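Local coordinates for protein N-acylethanolamine-hydrolyzing acid amidase alpha-subunit (Caenorhabditis elegans, PDB 6DY3) that forms the alpha subunit of an autocatalytically cleaved heterodimer that probably degrades fatty acid amides such as N-palmitoylethanolamine to ethanolamine and free fatty acids, at residues A[26-31]-A[75-80]; A[45-50]-A[100-105]. All blocks are in the same frame, centred on the assembly; numbering follows the deposited sequence.

Interaction 1 of 2, residues A[26-31]-A[75-80]; sequences SQRWNQ and QEELKG
The turn that leads into helix 30-36 packs on helix 72-85 of the alpha subunit, and a single carboxylate, that of Glu77, receives both Arg28 and Trp29 there. Trp29 NE1 donates to Glu77 OE1 over 2.8 Å, and the bond is almost straight, at 171° about the hydrogen. The acceptor lies in the indole plane, whereas NE1 comes to it from above the carboxylate plane. On the second oxygen, Arg28 NH1 forms a salt bridge with Glu77 OE2, also 2.8 Å long but bent to 132°. NH1 meets that oxygen nearly along its C-O axis, with the guanidinium and carboxylate planes 67° apart. Arg28 stays extended from CG to NE, which carries its guanidinium out to this oxygen; NH1 has a second carboxylate in Glu73. The type I beta turn from Gln27 to Asn30 holds the two donors, and in both residues the bond from CA to CB points toward helix 72-85; Trp29 also occupies the N-cap position of helix 30-36. Just before the turn the two backbones come close, Ser26 CA lying 4.1 Å from Gly80 CA. Two CA-H...O contacts join them, from Ser26 CA to Glu76 O at 3.4 Å and from Gly80 CA to Ser26 O at 3.5 Å. The beta subunit shares the same carboxylate, since Arg97 of that chain pairs with OE2 and Asn53 of that chain bonds to OE1. Replacing Glu77 with an alanine would probably leave the indole N-H without this acceptor and take from Arg28 and from Arg97 of the beta subunit the carboxylate they share, leaving Arg28 with Glu73.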
loop_
_atom_site.group_PDB
_atom_site.type_symbol
_atom_site.label_atom_id
_atom_site.label_comp_id
_atom_site.label_asym_id
_atom_site.label_seq_id
_atom_site.Cartn_x
_atom_site.Cartn_y
_atom_site.Cartn_z
ATOM N N SER A 26 -5.238 -6.291 21.251
ATOM C CA SER A 26 -3.900 -6.712 21.653
ATOM C C SER A 26 -3.592 -8.164 21.301
ATOM O O SER A 26 -2.439 -8.585 21.452
ATOM C CB SER A 26 -3.721 -6.503 23.155
ATOM O OG SER A 26 -4.653 -7.275 23.889
ATOM N N GLN A 27 -4.577 -8.936 20.846
ATOM C CA GLN A 27 -4.394 -10.353 20.564
ATOM C C GLN A 27 -4.525 -10.690 19.088
ATOM O O GLN A 27 -4.349 -11.854 18.715
ATOM C CB GLN A 27 -5.416 -11.174 21.364
ATOM C CG GLN A 27 -5.447 -10.793 22.829
ATOM C CD GLN A 27 -4.114 -11.036 23.501
ATOM O OE1 GLN A 27 -3.546 -12.126 23.398
ATOM N NE2 GLN A 27 -3.552 -9.987 24.095
ATOM N N ARG A 28 -4.806 -9.704 18.237
ATOM C CA ARG A 28 -5.210 -9.995 16.867
ATOM C C ARG A 28 -4.039 -10.478 16.017
ATOM O O ARG A 28 -4.215 -11.327 15.134
ATOM C CB ARG A 28 -5.843 -8.752 16.250
ATOM C CG ARG A 28 -7.169 -8.364 16.873
ATOM C CD ARG A 28 -7.663 -7.043 16.319
ATOM N NE ARG A 28 -8.890 -6.601 16.972
ATOM C CZ ARG A 28 -9.515 -5.462 16.693
ATOM N NH1 ARG A 28 -9.031 -4.642 15.769
ATOM N NH2 ARG A 28 -10.627 -5.139 17.338
ATOM N N TRP A 29 -2.844 -9.940 16.250
ATOM C CA TRP A 29 -1.686 -10.241 15.426
ATOM C C TRP A 29 -0.778 -11.290 16.051
ATOM O O TRP A 29 0.344 -11.486 15.573
ATOM C CB TRP A 29 -0.895 -8.959 15.159
ATOM C CG TRP A 29 -1.684 -7.931 14.422
ATOM C CD1 TRP A 29 -2.346 -6.859 14.956
ATOM C CD2 TRP A 29 -1.911 -7.880 13.010
ATOM N NE1 TRP A 29 -2.966 -6.143 13.960
ATOM C CE2 TRP A 29 -2.715 -6.751 12.757
ATOM C CE3 TRP A 29 -1.509 -8.678 11.934
ATOM C CZ2 TRP A 29 -3.121 -6.403 11.475
ATOM C CZ3 TRP A 29 -1.914 -8.328 10.661
ATOM C CH2 TRP A 29 -2.710 -7.204 10.441
ATOM N N ASN A 30 -1.243 -11.986 17.091
ATOM C CA ASN A 30 -0.385 -12.937 17.793
ATOM C C ASN A 30 0.169 -13.992 16.841
ATOM O O ASN A 30 1.376 -14.257 16.826
ATOM C CB ASN A 30 -1.158 -13.602 18.932
ATOM C CG ASN A 30 -1.602 -12.618 19.990
ATOM O OD1 ASN A 30 -1.128 -11.488 20.051
ATOM N ND2 ASN A 30 -2.530 -13.044 20.829
ATOM N N GLN A 31 -0.701 -14.610 16.041
ATOM C CA GLN A 31 -0.258 -15.705 15.185
ATOM C C GLN A 31 0.689 -15.209 14.101
ATOM O O GLN A 31 1.670 -15.884 13.766
ATOM C CB GLN A 31 -1.467 -16.404 14.570
ATOM C CG GLN A 31 -1.177 -17.788 14.036
ATOM C CD GLN A 31 -0.608 -18.713 15.099
ATOM O OE1 GLN A 31 -1.235 -18.949 16.137
ATOM N NE2 GLN A 31 0.587 -19.240 14.845
ATOM N N GLN A 75 -3.882 1.611 19.098
ATOM C CA GLN A 75 -2.880 1.623 20.159
ATOM C C GLN A 75 -2.705 0.234 20.758
ATOM O O GLN A 75 -1.579 -0.232 20.966
ATOM C CB GLN A 75 -3.284 2.618 21.244
ATOM C CG GLN A 75 -3.249 4.063 20.812
ATOM C CD GLN A 75 -3.693 5.001 21.915
ATOM O OE1 GLN A 75 -3.391 4.785 23.092
ATOM N NE2 GLN A 75 -4.416 6.051 21.541
ATOM N N GLU A 76 -3.814 -0.448 21.040
ATOM C CA GLU A 76 -3.723 -1.759 21.664
ATOM C C GLU A 76 -3.116 -2.785 20.713
ATOM O O GLU A 76 -2.372 -3.672 21.147
ATOM C CB GLU A 76 -5.107 -2.199 22.136
ATOM C CG GLU A 76 -5.684 -1.327 23.234
ATOM C CD GLU A 76 -7.098 -1.726 23.615
ATOM O OE1 GLU A 76 -7.516 -2.861 23.291
ATOM O OE2 GLU A 76 -7.798 -0.899 24.237
ATOM N N GLU A 77 -3.402 -2.675 19.414
ATOM C CA GLU A 77 -2.776 -3.574 18.449
ATOM C C GLU A 77 -1.267 -3.384 18.439
ATOM O O GLU A 77 -0.504 -4.354 18.497
ATOM C CB GLU A 77 -3.348 -3.341 17.051
ATOM C CG GLU A 77 -4.793 -3.753 16.878
ATOM C CD GLU A 77 -5.205 -3.813 15.413
ATOM O OE1 GLU A 77 -4.311 -3.730 14.543
ATOM O OE2 GLU A 77 -6.415 -3.950 15.128
ATOM N N LEU A 78 -0.817 -2.130 18.367
ATOM C CA LEU A 78 0.615 -1.859 18.355
ATOM C C LEU A 78 1.274 -2.339 19.640
ATOM O O LEU A 78 2.368 -2.916 19.607
ATOM C CB LEU A 78 0.857 -0.367 18.149
ATOM C CG LEU A 78 0.487 0.166 16.763
ATOM C CD1 LEU A 78 0.474 1.688 16.771
ATOM C CD2 LEU A 78 1.448 -0.366 15.691
ATOM N N LYS A 79 0.625 -2.115 20.784
ATOM C CA LYS A 79 1.162 -2.623 22.040
ATOM C C LYS A 79 1.198 -4.144 22.039
ATOM O O LYS A 79 2.184 -4.750 22.474
ATOM C CB LYS A 79 0.333 -2.098 23.214
ATOM C CG LYS A 79 0.534 -0.611 23.483
ATOM C CD LYS A 79 -0.251 -0.129 24.687
ATOM C CE LYS A 79 0.029 1.343 24.971
ATOM N NZ LYS A 79 1.495 1.638 25.135
ATOM N N GLY A 80 0.138 -4.780 21.542
ATOM C CA GLY A 80 0.143 -6.230 21.441
ATOM C C GLY A 80 1.229 -6.741 20.516
ATOM O O GLY A 80 1.871 -7.754 20.798
#

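Interaction 2 of 2, residues A[45-50]-A[100-105]; sequences EETKKY and DVAAFD
The CA atoms nearest each other are those of Tyr50 and Ala102, 5.5 Å apart, where the chain leaving helix 40-48 meets the irregular segment that follows helix 89-97. This is helix-end-to-loop packing within the alpha subunit, and it is carried by apolar surfaces. Tyr50 CG is anti to its carbonyl carbon (chi1 -74°), a setting in which one face of the ring lies against Ala102. The Ala102 methyl makes a CH-pi contact: CB is 3.9 Å from the centroid of the Tyr50 ring and 21° off its normal, displaced toward the rim on the CD2 side. Ala102 CA approaches the same ring at 3.6 Å from Tyr50 CG. Val101 packs beside the ring's root, its CG2 lying 4.1 Å from Tyr50 CB. Three residues earlier, on the helix, Thr47 turns its methyl to the loop while OG1 bonds to Val43 O; CG2 is 4.0 Å from Val101 CG1 and also touches the Ala102 methyl. The phenol end belongs to the subunit interface, since Tyr50 OH is hydrogen-bonded to Asp22 of the beta subunit. Arg107 joins the two sides, forming a cation-pi pair with Tyr50 and a salt bridge with Asp105. The carboxylate of Asp105 meets the tyrosine ring obliquely, with its CG 4.0 Å from Tyr50 CE1.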
loop_
_atom_site.group_PDB
_atom_site.type_symbol
_atom_site.label_atom_id
_atom_site.label_comp_id
_atom_site.label_asym_id
_atom_site.label_seq_id
_atom_site.Cartn_x
_atom_site.Cartn_y
_atom_site.Cartn_z
ATOM N N GLU A 45 16.070 -3.778 12.914
ATOM C CA GLU A 45 17.421 -3.229 12.924
ATOM C C GLU A 45 17.786 -2.656 11.566
ATOM O O GLU A 45 18.478 -1.636 11.478
ATOM C CB GLU A 45 18.421 -4.307 13.341
ATOM C CG GLU A 45 19.863 -3.830 13.377
ATOM C CD GLU A 45 20.836 -4.934 13.741
ATOM O OE1 GLU A 45 20.394 -6.094 13.891
ATOM O OE2 GLU A 45 22.044 -4.640 13.874
ATOM N N GLU A 46 17.345 -3.311 10.493
ATOM C CA GLU A 46 17.697 -2.866 9.152
ATOM C C GLU A 46 16.836 -1.695 8.689
ATOM O O GLU A 46 17.310 -0.850 7.921
ATOM C CB GLU A 46 17.570 -4.030 8.167
ATOM C CG GLU A 46 18.250 -3.775 6.836
ATOM C CD GLU A 46 19.732 -3.466 6.992
ATOM O OE1 GLU A 46 20.393 -4.102 7.845
ATOM O OE2 GLU A 46 20.234 -2.584 6.265
ATOM N N THR A 47 15.579 -1.628 9.136
ATOM C CA THR A 47 14.715 -0.511 8.763
ATOM C C THR A 47 15.184 0.793 9.397
ATOM O O THR A 47 15.162 1.846 8.747
ATOM C CB THR A 47 13.268 -0.802 9.164
ATOM O OG1 THR A 47 12.849 -2.030 8.568
ATOM C CG2 THR A 47 12.340 0.308 8.695
ATOM N N LYS A 48 15.596 0.747 10.669
ATOM C CA LYS A 48 16.026 1.959 11.358
ATOM C C LYS A 48 17.171 2.642 10.627
ATOM O O LYS A 48 17.260 3.875 10.623
ATOM C CB LYS A 48 16.456 1.629 12.791
ATOM C CG LYS A 48 15.339 1.115 13.697
ATOM C CD LYS A 48 15.748 1.159 15.171
ATOM C CE LYS A 48 17.031 0.373 15.441
ATOM N NZ LYS A 48 17.490 0.533 16.850
ATOM N N LYS A 49 18.046 1.862 9.993
ATOM C CA LYS A 49 19.179 2.432 9.277
ATOM C C LYS A 49 18.748 3.370 8.158
ATOM O O LYS A 49 19.549 4.203 7.722
ATOM C CB LYS A 49 20.030 1.301 8.711
ATOM C CG LYS A 49 20.605 0.390 9.775
ATOM C CD LYS A 49 21.437 -0.717 9.161
ATOM C CE LYS A 49 21.918 -1.701 10.215
ATOM N NZ LYS A 49 22.670 -2.841 9.613
ATOM N N TYR A 50 17.509 3.257 7.678
ATOM C CA TYR A 50 17.033 4.125 6.611
ATOM C C TYR A 50 16.555 5.478 7.115
ATOM O O TYR A 50 16.367 6.390 6.303
ATOM C CB TYR A 50 15.899 3.443 5.848
ATOM C CG TYR A 50 16.358 2.330 4.926
ATOM C CD1 TYR A 50 16.589 2.566 3.578
ATOM C CD2 TYR A 50 16.554 1.039 5.409
ATOM C CE1 TYR A 50 16.999 1.547 2.734
ATOM C CE2 TYR A 50 16.963 0.014 4.572
ATOM C CZ TYR A 50 17.183 0.273 3.236
ATOM O OH TYR A 50 17.588 -0.745 2.402
ATOM N N ASP A 100 7.201 4.467 4.448
ATOM C CA ASP A 100 8.023 4.333 3.250
ATOM C C ASP A 100 9.494 4.649 3.504
ATOM O O ASP A 100 10.248 4.874 2.552
ATOM C CB ASP A 100 7.490 5.245 2.144
ATOM C CG ASP A 100 7.720 6.719 2.450
ATOM O OD1 ASP A 100 7.842 7.064 3.647
ATOM O OD2 ASP A 100 7.795 7.531 1.502
ATOM N N VAL A 101 9.928 4.662 4.765
ATOM C CA VAL A 101 11.284 5.114 5.050
ATOM C C VAL A 101 12.309 4.172 4.434
ATOM O O VAL A 101 13.379 4.611 3.994
ATOM C CB VAL A 101 11.490 5.262 6.568
ATOM C CG1 VAL A 101 11.446 3.905 7.265
ATOM C CG2 VAL A 101 12.787 5.982 6.854
ATOM N N ALA A 102 12.015 2.876 4.388
ATOM C CA ALA A 102 12.922 1.897 3.807
ATOM C C ALA A 102 12.539 1.520 2.387
ATOM O O ALA A 102 13.185 0.655 1.791
ATOM C CB ALA A 102 12.980 0.641 4.684
ATOM N N ALA A 103 11.508 2.154 1.828
ATOM C CA ALA A 103 11.095 1.860 0.462
ATOM C C ALA A 103 12.017 2.509 -0.562
ATOM O O ALA A 103 12.348 1.894 -1.582
ATOM C CB ALA A 103 9.658 2.325 0.248
ATOM N N PHE A 104 12.449 3.740 -0.307
ATOM C CA PHE A 104 13.243 4.511 -1.256
ATOM C C PHE A 104 14.466 5.040 -0.521
ATOM O O PHE A 104 14.338 5.870 0.383
ATOM C CB PHE A 104 12.407 5.646 -1.856
ATOM C CG PHE A 104 13.086 6.377 -2.974
ATOM C CD1 PHE A 104 13.572 5.692 -4.073
ATOM C CD2 PHE A 104 13.225 7.754 -2.935
ATOM C CE1 PHE A 104 14.196 6.367 -5.110
ATOM C CE2 PHE A 104 13.849 8.433 -3.969
ATOM C CZ PHE A 104 14.333 7.740 -5.056
ATOM N N ASP A 105 15.646 4.554 -0.897
ATOM C CA ASP A 105 16.869 4.912 -0.186
ATOM C C ASP A 105 17.243 6.362 -0.473
ATOM O O ASP A 105 17.516 6.726 -1.622
ATOM C CB ASP A 105 18.004 3.977 -0.592
ATOM C CG ASP A 105 19.131 3.950 0.422
ATOM O OD1 ASP A 105 19.193 4.861 1.273
ATOM O OD2 ASP A 105 19.951 3.008 0.374
#

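Interactions 1 and 2 lie on opposite sides of the chain's centre, with their centres 23 Å apart and nearest atoms about 13 Å apart, so they do not touch. Their segments alternate along the sequence: 26-31, 45-50, 75-80, 100-105. The two earlier segments lie at the start of helix 30-36 and the end of helix 40-48, which follow each other; helix 72-85 supplies the third, and the fourth lies in the loop after helix 89-97. Each contact thus ties the N-terminal part of this subunit to its C-terminal part at a separate place. Both also have side chains bonded to the beta subunit, through Glu77 and Tyr50, so internal packing and heterodimer assembly meet at each.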